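Local coordinates for protein disulphide isomerase (Xylella fastidiosa, PDB 3FK8) that probably rearranges disulphide bonds as a thiol-disulphide isomerase of the thioredoxin family, at residues D86-Q89 against P93-V96; V104-K109 against Y125-K130. One frame throughout, in Å; residues are numbered along the deposited sequence.

Contact 1: D86-Q89 against P93-V96; sequences DPIQ and PAVV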
loop_
_atom_site.group_PDB
_atom_site.type_symbol
_atom_site.label_atom_id
_atom_site.label_comp_id
_atom_site.label_asym_id
_atom_site.label_seq_id
_atom_site.Cartn_x
_atom_site.Cartn_y
_atom_site.Cartn_z
ATOM N N ASP A 86 -12.613 -1.730 -2.685
ATOM C CA ASP A 86 -12.916 -0.705 -1.670
ATOM C C ASP A 86 -12.056 -0.762 -0.431
ATOM O O ASP A 86 -12.610 -0.651 0.655
ATOM C CB ASP A 86 -14.388 -0.755 -1.279
ATOM C CG ASP A 86 -15.300 -0.450 -2.429
ATOM O OD1 ASP A 86 -15.195 0.658 -3.000
ATOM O OD2 ASP A 86 -16.160 -1.310 -2.729
ATOM N N PRO A 87 -10.737 -0.895 -0.560
ATOM C CA PRO A 87 -9.907 -1.059 0.631
ATOM C C PRO A 87 -10.035 0.124 1.614
ATOM O O PRO A 87 -9.845 -0.068 2.802
ATOM C CB PRO A 87 -8.477 -1.093 0.037
ATOM C CG PRO A 87 -8.603 -0.432 -1.292
ATOM C CD PRO A 87 -9.905 -0.888 -1.783
ATOM N N ILE A 88 -10.295 1.333 1.121
ATOM C CA ILE A 88 -10.269 2.511 1.991
ATOM C C ILE A 88 -11.542 2.706 2.765
ATOM O O ILE A 88 -11.593 3.544 3.654
ATOM C CB ILE A 88 -9.969 3.819 1.222
ATOM C CG1 ILE A 88 -11.153 4.265 0.344
ATOM C CG2 ILE A 88 -8.674 3.646 0.464
ATOM C CD1 ILE A 88 -10.885 5.529 -0.441
ATOM N N GLN A 89 -12.596 1.969 2.433
ATOM C CA GLN A 89 -13.875 2.277 3.111
ATOM C C GLN A 89 -13.838 1.921 4.597
ATOM O O GLN A 89 -14.600 2.423 5.392
ATOM C CB GLN A 89 -15.072 1.745 2.288
ATOM C CG GLN A 89 -15.268 2.513 0.928
ATOM C CD GLN A 89 -16.544 2.179 0.134
ATOM O OE1 GLN A 89 -17.279 1.238 0.445
ATOM N NE2 GLN A 89 -16.780 2.952 -0.935
ATOM N N PRO A 93 -4.268 4.086 6.529
ATOM C CA PRO A 93 -3.841 3.443 5.279
ATOM C C PRO A 93 -4.485 2.109 5.101
ATOM O O PRO A 93 -4.860 1.457 6.065
ATOM C CB PRO A 93 -2.314 3.312 5.462
ATOM C CG PRO A 93 -2.155 3.224 6.966
ATOM C CD PRO A 93 -3.191 4.145 7.531
ATOM N N ALA A 94 -4.645 1.698 3.857
ATOM C CA ALA A 94 -5.237 0.406 3.480
ATOM C C ALA A 94 -4.411 -0.214 2.396
ATOM O O ALA A 94 -3.769 0.486 1.629
ATOM C CB ALA A 94 -6.667 0.585 3.030
ATOM N N VAL A 95 -4.395 -1.538 2.330
ATOM C CA VAL A 95 -3.586 -2.201 1.320
ATOM C C VAL A 95 -4.398 -3.226 0.527
ATOM O O VAL A 95 -5.388 -3.781 1.032
ATOM C CB VAL A 95 -2.237 -2.790 1.836
ATOM C CG1 VAL A 95 -1.307 -1.701 2.571
ATOM C CG2 VAL A 95 -2.505 -3.822 2.777
ATOM N N VAL A 96 -3.958 -3.427 -0.706
ATOM C CA VAL A 96 -4.432 -4.519 -1.561
ATOM C C VAL A 96 -3.193 -5.282 -2.007
ATOM O O VAL A 96 -2.222 -4.678 -2.430
ATOM C CB VAL A 96 -5.209 -3.997 -2.803
ATOM C CG1 VAL A 96 -5.690 -5.143 -3.695
ATOM C CG2 VAL A 96 -6.347 -3.141 -2.378
#

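Contact 2: V104-K109 against Y125-K130; sequences VRYTTK and YDFFAK. With FMT (formic acid), chain E.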
loop_
_atom_site.group_PDB
_atom_site.type_symbol
_atom_site.label_atom_id
_atom_site.label_comp_id
_atom_site.label_asym_id
_atom_site.label_seq_id
_atom_site.Cartn_x
_atom_site.Cartn_y
_atom_site.Cartn_z
ATOM N N VAL A 104 -6.734 -9.782 -7.468
ATOM C CA VAL A 104 -6.580 -9.463 -6.039
ATOM C C VAL A 104 -6.489 -10.747 -5.195
ATOM O O VAL A 104 -7.291 -11.675 -5.411
ATOM C CB VAL A 104 -7.823 -8.670 -5.575
ATOM C CG1 VAL A 104 -7.855 -8.592 -4.038
ATOM C CG2 VAL A 104 -7.809 -7.273 -6.181
ATOM N N ARG A 105 -5.565 -10.782 -4.247
ATOM C CA ARG A 105 -5.487 -11.845 -3.238
ATOM C C ARG A 105 -6.079 -11.434 -1.926
ATOM O O ARG A 105 -6.762 -12.239 -1.271
ATOM C CB ARG A 105 -4.030 -12.245 -2.957
ATOM C CG ARG A 105 -3.899 -13.267 -1.818
ATOM C CD ARG A 105 -2.476 -13.630 -1.476
ATOM N NE ARG A 105 -2.465 -14.489 -0.294
ATOM C CZ ARG A 105 -1.418 -14.654 0.521
ATOM N NH1 ARG A 105 -0.278 -14.021 0.291
ATOM N NH2 ARG A 105 -1.537 -15.448 1.573
ATOM N N TYR A 106 -5.770 -10.220 -1.470
ATOM C CA TYR A 106 -6.106 -9.818 -0.118
ATOM C C TYR A 106 -6.300 -8.320 -0.109
ATOM O O TYR A 106 -5.594 -7.613 -0.813
ATOM C CB TYR A 106 -4.983 -10.216 0.848
ATOM C CG TYR A 106 -5.133 -9.659 2.267
ATOM C CD1 TYR A 106 -6.196 -10.042 3.119
ATOM C CD2 TYR A 106 -4.227 -8.729 2.742
ATOM C CE1 TYR A 106 -6.312 -9.518 4.425
ATOM C CE2 TYR A 106 -4.351 -8.207 4.034
ATOM C CZ TYR A 106 -5.369 -8.582 4.857
ATOM O OH TYR A 106 -5.410 -8.021 6.127
ATOM N N THR A 107 -7.267 -7.861 0.662
ATOM C CA THR A 107 -7.487 -6.457 0.892
ATOM C C THR A 107 -7.688 -6.252 2.417
ATOM O O THR A 107 -8.277 -7.105 3.093
ATOM C CB THR A 107 -8.729 -5.996 0.065
ATOM O OG1 THR A 107 -8.471 -6.081 -1.355
ATOM C CG2 THR A 107 -9.106 -4.611 0.395
ATOM N N THR A 108 -7.286 -5.117 2.949
ATOM C CA THR A 108 -7.610 -4.815 4.361
ATOM C C THR A 108 -9.010 -4.285 4.393
ATOM O O THR A 108 -9.241 -3.237 3.895
ATOM C CB THR A 108 -6.633 -3.853 4.956
ATOM O OG1 THR A 108 -6.474 -2.730 4.073
ATOM C CG2 THR A 108 -5.275 -4.545 5.115
ATOM N N LYS A 109 -9.957 -5.046 4.945
ATOM C CA LYS A 109 -11.350 -4.646 4.987
ATOM C C LYS A 109 -11.837 -4.347 6.406
ATOM O O LYS A 109 -13.034 -4.223 6.612
ATOM C CB LYS A 109 -12.215 -5.735 4.328
ATOM C CG LYS A 109 -12.064 -5.724 2.827
ATOM C CD LYS A 109 -12.274 -4.314 2.281
ATOM C CE LYS A 109 -13.764 -4.044 2.079
ATOM N NZ LYS A 109 -14.042 -2.614 1.779
ATOM N N TYR A 125 6.185 -5.216 10.535
ATOM C CA TYR A 125 6.900 -6.306 9.917
ATOM C C TYR A 125 6.047 -7.576 9.894
ATOM O O TYR A 125 5.906 -8.210 8.841
ATOM C CB TYR A 125 8.228 -6.551 10.652
ATOM C CG TYR A 125 8.982 -7.723 10.052
ATOM C CD1 TYR A 125 9.858 -7.532 8.986
ATOM C CD2 TYR A 125 8.766 -9.036 10.507
ATOM C CE1 TYR A 125 10.552 -8.625 8.405
ATOM C CE2 TYR A 125 9.424 -10.112 9.947
ATOM C CZ TYR A 125 10.312 -9.908 8.886
ATOM O OH TYR A 125 10.995 -10.970 8.324
ATOM N N ASP A 126 5.448 -7.924 11.033
ATOM C CA ASP A 126 4.722 -9.195 11.128
ATOM C C ASP A 126 3.527 -9.178 10.161
ATOM O O ASP A 126 3.166 -10.216 9.563
ATOM C CB ASP A 126 4.236 -9.456 12.545
ATOM C CG ASP A 126 5.352 -9.853 13.495
ATOM O OD1 ASP A 126 6.463 -10.171 13.025
ATOM O OD2 ASP A 126 5.081 -9.787 14.700
ATOM N N PHE A 127 2.860 -8.029 10.054
ATOM C CA PHE A 127 1.695 -7.920 9.173
ATOM C C PHE A 127 2.106 -8.270 7.732
ATOM O O PHE A 127 1.454 -9.077 7.044
ATOM C CB PHE A 127 1.130 -6.495 9.240
ATOM C CG PHE A 127 -0.042 -6.299 8.314
ATOM C CD1 PHE A 127 -1.323 -6.539 8.769
ATOM C CD2 PHE A 127 0.156 -5.916 6.991
ATOM C CE1 PHE A 127 -2.418 -6.408 7.899
ATOM C CE2 PHE A 127 -0.944 -5.772 6.102
ATOM C CZ PHE A 127 -2.190 -6.008 6.566
ATOM N N PHE A 128 3.165 -7.657 7.229
ATOM C CA PHE A 128 3.579 -7.901 5.856
ATOM C C PHE A 128 4.250 -9.258 5.661
ATOM O O PHE A 128 4.049 -9.933 4.658
ATOM C CB PHE A 128 4.443 -6.720 5.347
ATOM C CG PHE A 128 3.639 -5.465 5.150
ATOM C CD1 PHE A 128 2.852 -5.329 3.975
ATOM C CD2 PHE A 128 3.527 -4.499 6.126
ATOM C CE1 PHE A 128 2.054 -4.213 3.787
ATOM C CE2 PHE A 128 2.702 -3.409 5.955
ATOM C CZ PHE A 128 1.958 -3.264 4.788
ATOM N N ALA A 129 4.960 -9.713 6.690
ATOM C CA ALA A 129 5.596 -11.039 6.650
ATOM C C ALA A 129 4.545 -12.139 6.520
ATOM O O ALA A 129 4.771 -13.118 5.779
ATOM C CB ALA A 129 6.466 -11.266 7.889
ATOM N N LYS A 130 3.409 -12.029 7.222
ATOM C CA LYS A 130 2.339 -13.020 7.119
ATOM C C LYS A 130 1.888 -13.189 5.678
ATOM O O LYS A 130 1.595 -14.307 5.245
ATOM C CB LYS A 130 1.160 -12.650 8.011
ATOM C CG LYS A 130 0.135 -13.762 8.182
ATOM C CD LYS A 130 -0.094 -14.029 9.645
ATOM C CE LYS A 130 -0.715 -12.815 10.313
ATOM N NZ LYS A 130 0.167 -11.610 10.306
HETATM C C FMT E . 0.718 -13.608 -2.859
HETATM O O1 FMT E . 1.022 -12.679 -2.093
HETATM O O2 FMT E . 0.740 -13.573 -4.102
HETATM O O HOH W 1 0.396 -16.111 3.397
#

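Contact 1: D86-Q89 against P93-V96
Pro87 packs on Ala94 and Val96, two residues of strand 94-98 that turn the same way from the sheet. The close part is small and wholly apolar on the strand side: Pro87 CG lies 3.7 Å from Val96 CG2, while Pro87 CB sits 3.9 Å from Ala94 CB and 3.8 Å from Val96 CG2. Val96 puts CG2 there because its CG1 lies anti to the backbone N (chi1 180°), leaving the second methyl beside that N and aimed at the proline ring. The Ala94 methyl also comes up to the backbone of the loop, with CB 3.3 Å from Pro87 O, and no hydrogen bond joins the two segments. Packing is looser at Ile88, whose CG2 is 4.5 Å from Ala94 CB and whose CD1 end leads away; beyond it, Gln89 is exposed. Pro93 follows a cis peptide, and a cis-proline just ahead of this strand is a hallmark of the thioredoxin fold; the Ala94 side chain lies near, but not against, Cys41 and Cys44, probably this fold's CxxC. Phe36 of strand 32-37 and Ser81 of helix 78-83 also pack on Pro87 and Ile88, and Thr107 of strand 104-107 touches both Pro87 and Val96.

Contact 2: V104-K109 against Y125-K130
Phe127 reaches from its helix toward strand 104-107 and meets Tyr106 and Thr108 with the far end of its ring. Its CG stands anti to the backbone N (chi1 178°), which carries CZ out to the strand although CB does not point straight at it. Phe127 CZ arrives at the edge of the Tyr106 ring, near that ring's plane, 4.0 Å from Tyr106 CE2. The hydroxyl oxygen comes slightly closer, Tyr106 OH lying 3.8 Å from Phe127 CZ, but it meets the phenylalanine ring obliquely. Thr108 comes to the rim of the Phe127 ring through its methyl, CG2 to CZ 3.7 Å, while its OG1 turns to the backbone N of Val95. These contacts lay the C-terminal helix 121-132 of the thioredoxin fold against the edge strand of the central sheet, where a classic beta bulge sets Arg105 and Tyr106 together opposite Val97. The bulge lets two successive side chains head for the helix. Arg105 is extended from CG to NE and does not touch Phe127. Instead water 1, near the guanidinium plane, accepts from Arg105 NH2 at 2.7 Å and lies 2.8 Å from Lys130 O, within hydrogen-bonding distance. Arg105 NH1 bonds directly to the backbone oxygen of Ile131, and more weakly to a formic acid, probably from the crystallisation liquor (NH1 to O1 3.0 Å, 148° at the hydrogen). Next along the helix, Phe128, with Phe127 CD2 over one ring face, packs on Leu47 and Leu51 of helix 42-51 and on Leu59 and Ile60 of helix 54-63.

From the N terminus, the chain leaves helix 78-83 and first closes contact 1, a short loop with three residues between its segments that folds back on the strand it leads into. Strand 94-98 then turns into strand 104-107, and contact 2 opens there, closing a longer loop with helix 121-132. The two contacts run in series, neither enclosing nor crossing the other, with centres about 11 Å apart. The strands of both contacts are neighbours in the sheet, and in the modelled conformer Lys109 NZ probably hydrogen-bonds to Asp86 O. Together they connect the loop before strand 94-98, the sheet edge and the C-terminal helix.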